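8-demethyl-8-aminoriboflavin-5'-phosphate synthase (Streptomyces davawensis, PDB 5MLD) replaces the C-8 methyl group of riboflavin-5'-phosphate by an amino group, combining oxidation, decarboxylation and transamination on the way to the antibiotic roseoflavin. Local coordinates at residues K27-Y32 with I37-V42; E52-D55 with D59-A62. All blocks are in the same frame, centred on the assembly; numbering follows the deposited sequence.

Contact 1: K27-Y32 with I37-V42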
loop_
_atom_site.group_PDB
_atom_site.type_symbol
_atom_site.label_atom_id
_atom_site.label_comp_id
_atom_site.label_asym_id
_atom_site.label_seq_id
_atom_site.Cartn_x
_atom_site.Cartn_y
_atom_site.Cartn_z
ATOM N N LYS A 27 22.254 -1.362 -16.790
ATOM C CA LYS A 27 21.743 -0.520 -17.877
ATOM C C LYS A 27 21.803 0.965 -17.522
ATOM O O LYS A 27 22.108 1.807 -18.385
ATOM C CB LYS A 27 20.293 -0.873 -18.219
ATOM C CG LYS A 27 20.005 -2.320 -18.627
ATOM C CD LYS A 27 20.435 -2.573 -20.042
ATOM C CE LYS A 27 19.685 -3.768 -20.624
ATOM N NZ LYS A 27 20.341 -4.233 -21.849
ATOM N N ALA A 28 21.480 1.305 -16.271
ATOM C CA ALA A 28 21.374 2.708 -15.875
ATOM C C ALA A 28 22.736 3.396 -15.825
ATOM O O ALA A 28 22.844 4.592 -16.128
ATOM C CB ALA A 28 20.696 2.811 -14.516
ATOM N N VAL A 29 23.775 2.682 -15.390
ATOM C CA VAL A 29 25.072 3.333 -15.167
ATOM C C VAL A 29 25.611 3.993 -16.435
ATOM O O VAL A 29 25.939 5.193 -16.387
ATOM C CB VAL A 29 26.065 2.335 -14.542
ATOM C CG1 VAL A 29 27.505 2.860 -14.641
ATOM C CG2 VAL A 29 25.658 2.013 -13.084
ATOM N N PRO A 30 25.738 3.302 -17.580
ATOM C CA PRO A 30 26.279 4.001 -18.765
ATOM C C PRO A 30 25.387 5.126 -19.247
ATOM O O PRO A 30 25.897 6.097 -19.823
ATOM C CB PRO A 30 26.410 2.899 -19.827
ATOM C CG PRO A 30 25.506 1.816 -19.367
ATOM C CD PRO A 30 25.501 1.879 -17.864
ATOM N N LEU A 31 24.074 5.037 -19.025
ATOM C CA LEU A 31 23.199 6.139 -19.412
ATOM C C LEU A 31 23.464 7.379 -18.560
ATOM O O LEU A 31 23.517 8.499 -19.087
ATOM C CB LEU A 31 21.733 5.721 -19.313
ATOM C CG LEU A 31 21.284 4.599 -20.245
ATOM C CD1 LEU A 31 19.878 4.179 -19.852
ATOM C CD2 LEU A 31 21.342 5.024 -21.713
ATOM N N TYR A 32 23.643 7.208 -17.245
ATOM C CA TYR A 32 23.999 8.362 -16.419
ATOM C C TYR A 32 25.341 8.940 -16.843
ATOM O O TYR A 32 25.495 10.165 -16.928
ATOM C CB TYR A 32 24.043 7.993 -14.935
ATOM C CG TYR A 32 22.710 8.047 -14.228
ATOM C CD1 TYR A 32 21.981 9.221 -14.184
ATOM C CD2 TYR A 32 22.173 6.913 -13.605
ATOM C CE1 TYR A 32 20.763 9.283 -13.548
ATOM C CE2 TYR A 32 20.954 6.963 -12.960
ATOM C CZ TYR A 32 20.250 8.156 -12.931
ATOM O OH TYR A 32 19.030 8.236 -12.316
ATOM N N ILE A 37 26.883 12.530 -15.581
ATOM C CA ILE A 37 26.638 12.367 -14.154
ATOM C C ILE A 37 27.441 11.162 -13.685
ATOM O O ILE A 37 27.246 10.045 -14.183
ATOM C CB ILE A 37 25.140 12.232 -13.869
ATOM C CG1 ILE A 37 24.451 13.520 -14.341
ATOM C CG2 ILE A 37 24.882 11.958 -12.391
ATOM C CD1 ILE A 37 23.046 13.677 -13.926
ATOM N N GLU A 38 28.388 11.410 -12.784
ATOM C CA GLU A 38 29.273 10.361 -12.300
ATOM C C GLU A 38 28.485 9.430 -11.395
ATOM O O GLU A 38 27.746 9.889 -10.523
ATOM C CB GLU A 38 30.448 10.958 -11.537
ATOM C CG GLU A 38 31.126 12.108 -12.261
ATOM C CD GLU A 38 32.299 12.668 -11.492
ATOM O OE1 GLU A 38 32.246 12.689 -10.240
ATOM O OE2 GLU A 38 33.283 13.075 -12.144
ATOM N N THR A 39 28.637 8.127 -11.608
ATOM C CA THR A 39 27.850 7.141 -10.879
ATOM C C THR A 39 28.717 6.372 -9.900
ATOM O O THR A 39 29.908 6.141 -10.136
ATOM C CB THR A 39 27.181 6.142 -11.818
ATOM O OG1 THR A 39 28.189 5.410 -12.533
ATOM C CG2 THR A 39 26.290 6.858 -12.780
ATOM N N GLU A 40 28.093 5.952 -8.807
ATOM C CA GLU A 40 28.711 5.023 -7.873
ATOM C C GLU A 40 27.654 4.014 -7.472
ATOM O O GLU A 40 26.532 4.409 -7.145
ATOM C CB GLU A 40 29.229 5.751 -6.639
ATOM C CG GLU A 40 29.860 4.833 -5.619
ATOM C CD GLU A 40 30.590 5.611 -4.547
ATOM O OE1 GLU A 40 30.316 6.831 -4.402
ATOM O OE2 GLU A 40 31.439 5.002 -3.860
ATOM N N VAL A 41 27.997 2.729 -7.493
ATOM C CA VAL A 41 27.083 1.670 -7.068
ATOM C C VAL A 41 27.599 1.127 -5.746
ATOM O O VAL A 41 28.780 0.781 -5.632
ATOM C CB VAL A 41 26.976 0.539 -8.111
ATOM C CG1 VAL A 41 25.983 -0.540 -7.626
ATOM C CG2 VAL A 41 26.573 1.058 -9.471
ATOM N N VAL A 42 26.723 1.047 -4.752
ATOM C CA VAL A 42 27.048 0.456 -3.458
ATOM C C VAL A 42 26.064 -0.673 -3.217
ATOM O O VAL A 42 24.854 -0.479 -3.370
ATOM C CB VAL A 42 26.973 1.498 -2.329
ATOM C CG1 VAL A 42 27.027 0.828 -0.976
ATOM C CG2 VAL A 42 28.123 2.500 -2.476
#
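In the first beta-alpha-beta unit of the flavodoxin-like fold, strand 4-9 leads through helix 20-34 to strand 38-43, and Val29 and Tyr32 of the helix meet Thr39 and Val41 of the latter strand. The helix runs back over the sheet nearly antiparallel to the following strand, the local axes 8.0 Å apart at 157°. Every second residue, Ile37, Thr39 and Val41, turns its CB to the helix, while Glu38 and Glu40 point away from it.

The two methyls of Val29 divide the work. Val29 CG1, anti to the backbone N (chi1 165°), lies 3.4 Å from Thr39 OG1. Val29 CG2 packs on Val41 CG2 at 3.8 Å, and the side chain also touches Ile7 of strand 4-9. Thr39 shows a similar division. Its hydroxyl, placed between backbone N and carbonyl carbon (chi1 62°), hydrogen-bonds Glu33 OE2, and on the other branch Thr39 CG2 is pressed to 3.3 Å from Tyr32 CB, a tight contact made at the root of the aromatic side chain. The tyrosine ring continues inward past this methyl to Ile84 and Val86 of strand 84-92, and its buried hydroxyl is satisfied by Thr196 OG1 of helix 183-205. Helix 20-34 is thus tied both to the sheet and to the later helix beside it.

At the turn end, Ile37 adds a looser apolar touch, Ile37 CG2 standing 4.4 Å from Tyr32 CD1, and its side chain also reaches Ala5 and Ile84. The one hydrogen bond across the contact joins the backbones here: Ile37 N donates to Tyr32 O at 3.1 Å, nearly straight.

Contact 2: E52-D55 with D59-A62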
loop_
_atom_site.group_PDB
_atom_site.type_symbol
_atom_site.label_atom_id
_atom_site.label_comp_id
_atom_site.label_asym_id
_atom_site.label_seq_id
_atom_site.Cartn_x
_atom_site.Cartn_y
_atom_site.Cartn_z
ATOM N N GLU A 52 20.050 -1.955 15.069
ATOM C CA GLU A 52 19.425 -1.649 16.345
ATOM C C GLU A 52 19.427 -0.150 16.609
ATOM O O GLU A 52 20.260 0.605 16.095
ATOM C CB GLU A 52 20.133 -2.378 17.489
ATOM C CG GLU A 52 19.861 -3.872 17.498
ATOM C CD GLU A 52 20.777 -4.637 18.430
ATOM O OE1 GLU A 52 21.127 -4.098 19.507
ATOM O OE2 GLU A 52 21.136 -5.788 18.090
ATOM N N TYR A 53 18.471 0.270 17.434
ATOM C CA TYR A 53 18.238 1.677 17.734
ATOM C C TYR A 53 18.577 1.982 19.183
ATOM O O TYR A 53 18.228 1.220 20.097
ATOM C CB TYR A 53 16.772 2.063 17.478
ATOM C CG TYR A 53 16.510 3.541 17.731
ATOM C CD1 TYR A 53 16.215 4.012 19.011
ATOM C CD2 TYR A 53 16.596 4.465 16.694
ATOM C CE1 TYR A 53 15.990 5.359 19.251
ATOM C CE2 TYR A 53 16.362 5.817 16.920
ATOM C CZ TYR A 53 16.074 6.257 18.206
ATOM O OH TYR A 53 15.855 7.592 18.439
ATOM N N TRP A 54 19.203 3.130 19.403
ATOM C CA TRP A 54 19.339 3.633 20.760
ATOM C C TRP A 54 19.269 5.151 20.719
ATOM O O TRP A 54 19.781 5.764 19.782
ATOM C CB TRP A 54 20.657 3.174 21.414
ATOM C CG TRP A 54 20.907 3.855 22.731
ATOM C CD1 TRP A 54 20.560 3.403 23.979
ATOM C CD2 TRP A 54 21.529 5.125 22.925
ATOM N NE1 TRP A 54 20.940 4.317 24.934
ATOM C CE2 TRP A 54 21.540 5.382 24.310
ATOM C CE3 TRP A 54 22.094 6.070 22.058
ATOM C CZ2 TRP A 54 22.084 6.546 24.845
ATOM C CZ3 TRP A 54 22.634 7.217 22.594
ATOM C CH2 TRP A 54 22.623 7.445 23.975
ATOM N N ASP A 55 18.594 5.735 21.720
ATOM C CA ASP A 55 18.763 7.134 22.120
ATOM C C ASP A 55 18.692 7.201 23.646
ATOM O O ASP A 55 18.570 6.179 24.322
ATOM C CB ASP A 55 17.744 8.067 21.434
ATOM C CG ASP A 55 16.300 7.776 21.809
ATOM O OD1 ASP A 55 16.029 7.245 22.906
ATOM O OD2 ASP A 55 15.412 8.113 20.983
ATOM N N ASP A 59 17.457 2.101 27.467
ATOM C CA ASP A 59 18.378 1.577 28.466
ATOM C C ASP A 59 19.814 1.712 27.973
ATOM O O ASP A 59 20.130 1.355 26.833
ATOM C CB ASP A 59 18.068 0.114 28.781
ATOM C CG ASP A 59 19.025 -0.470 29.824
ATOM O OD1 ASP A 59 18.862 -0.132 31.014
ATOM O OD2 ASP A 59 19.929 -1.266 29.461
ATOM N N TRP A 60 20.688 2.218 28.844
ATOM C CA TRP A 60 22.022 2.608 28.400
ATOM C C TRP A 60 22.850 1.401 27.981
ATOM O O TRP A 60 23.468 1.405 26.908
ATOM C CB TRP A 60 22.746 3.399 29.491
ATOM C CG TRP A 60 24.193 3.602 29.148
ATOM C CD1 TRP A 60 25.250 2.863 29.596
ATOM C CD2 TRP A 60 24.744 4.576 28.239
ATOM N NE1 TRP A 60 26.421 3.325 29.044
ATOM C CE2 TRP A 60 26.137 4.372 28.211
ATOM C CE3 TRP A 60 24.196 5.587 27.449
ATOM C CZ2 TRP A 60 26.995 5.152 27.432
ATOM C CZ3 TRP A 60 25.046 6.363 26.676
ATOM C CH2 TRP A 60 26.430 6.135 26.679
ATOM N N ASN A 61 22.878 0.354 28.811
ATOM C CA ASN A 61 23.676 -0.822 28.481
ATOM C C ASN A 61 23.097 -1.569 27.284
ATOM O O ASN A 61 23.845 -2.090 26.444
ATOM C CB ASN A 61 23.781 -1.743 29.694
ATOM C CG ASN A 61 24.618 -1.135 30.820
ATOM O OD1 ASN A 61 25.450 -0.249 30.592
ATOM N ND2 ASN A 61 24.403 -1.617 32.040
ATOM N N ALA A 62 21.765 -1.625 27.191
ATOM C CA ALA A 62 21.126 -2.293 26.063
ATOM C C ALA A 62 21.561 -1.686 24.738
ATOM O O ALA A 62 21.688 -2.404 23.740
ATOM C CB ALA A 62 19.604 -2.216 26.201
HETATM O O HOH W 1 21.506 -2.104 21.111
#
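With CG anti to the backbone N in both Trp54 (chi1 171°) and Trp60 (chi1 170°), the two indoles of this surface loop, which follows strand 38-43 of the flavodoxin-like fold, come together across a short turn. Trp54 directs its CB toward the 59-62 segment. Trp60 starts away from its partner, but its ring swings back to it.

The six-membered rings meet obliquely, their planes at 82° and centroids 5.4 Å apart. Trp54 CZ2 does the touching, lying 3.5 Å from Trp60 CZ3 and equally near CE3 of the same ring, while Trp54 CH2 sits a little farther from CZ3. The five-membered part of Trp54 reaches the other backbone: Trp54 CD1 approaches Asp59 O to 3.5 Å at the ring edge, a contact without a hydrogen bond. Arg67 makes cation-pi contacts with both indoles and also hydrogen-bonds Trp60 O, so one guanidinium group joins the pair.

Asp59 organises residues 59-62 through an Asx motif, Asp59 OD2 accepting from Ala62 N at 2.9 Å on the anti side of the carboxylate. The loop belongs to a tetramer interface: Asp59 N is bound by Ser17 OG of the second subunit, and Tyr53 packs there on Arg13 of that subunit, a residue important for positioning the amino-group donor glutamate. Glu52 OE2 pairs with Lys65 of its own chain and with Arg14 of the second subunit. The other carboxylate oxygen spans the base of the turn through a water that donates two hydrogen bonds, to Glu52 OE1 at 2.6 Å and to Ala62 O at 2.7 Å.

From the N terminus, the chain passes through strand 4-9 into helix 20-34, and contact 1 closes the short turn by which that helix returns to strand 38-43. Contact 2 follows in series, neither nested in contact 1 nor crossing it: it closes a second short turn, within the long loop between strand 38-43 and helix 72-81. Their centres lie 37 Å apart and their nearest atoms about 18 Å, without touching. Contact 1 joins a helix to the sheet of its own chain and meets no other subunit, whereas contact 2 shapes a loop that reaches out to two neighbouring subunits, Arg242 of the third subunit pairing with Asp55.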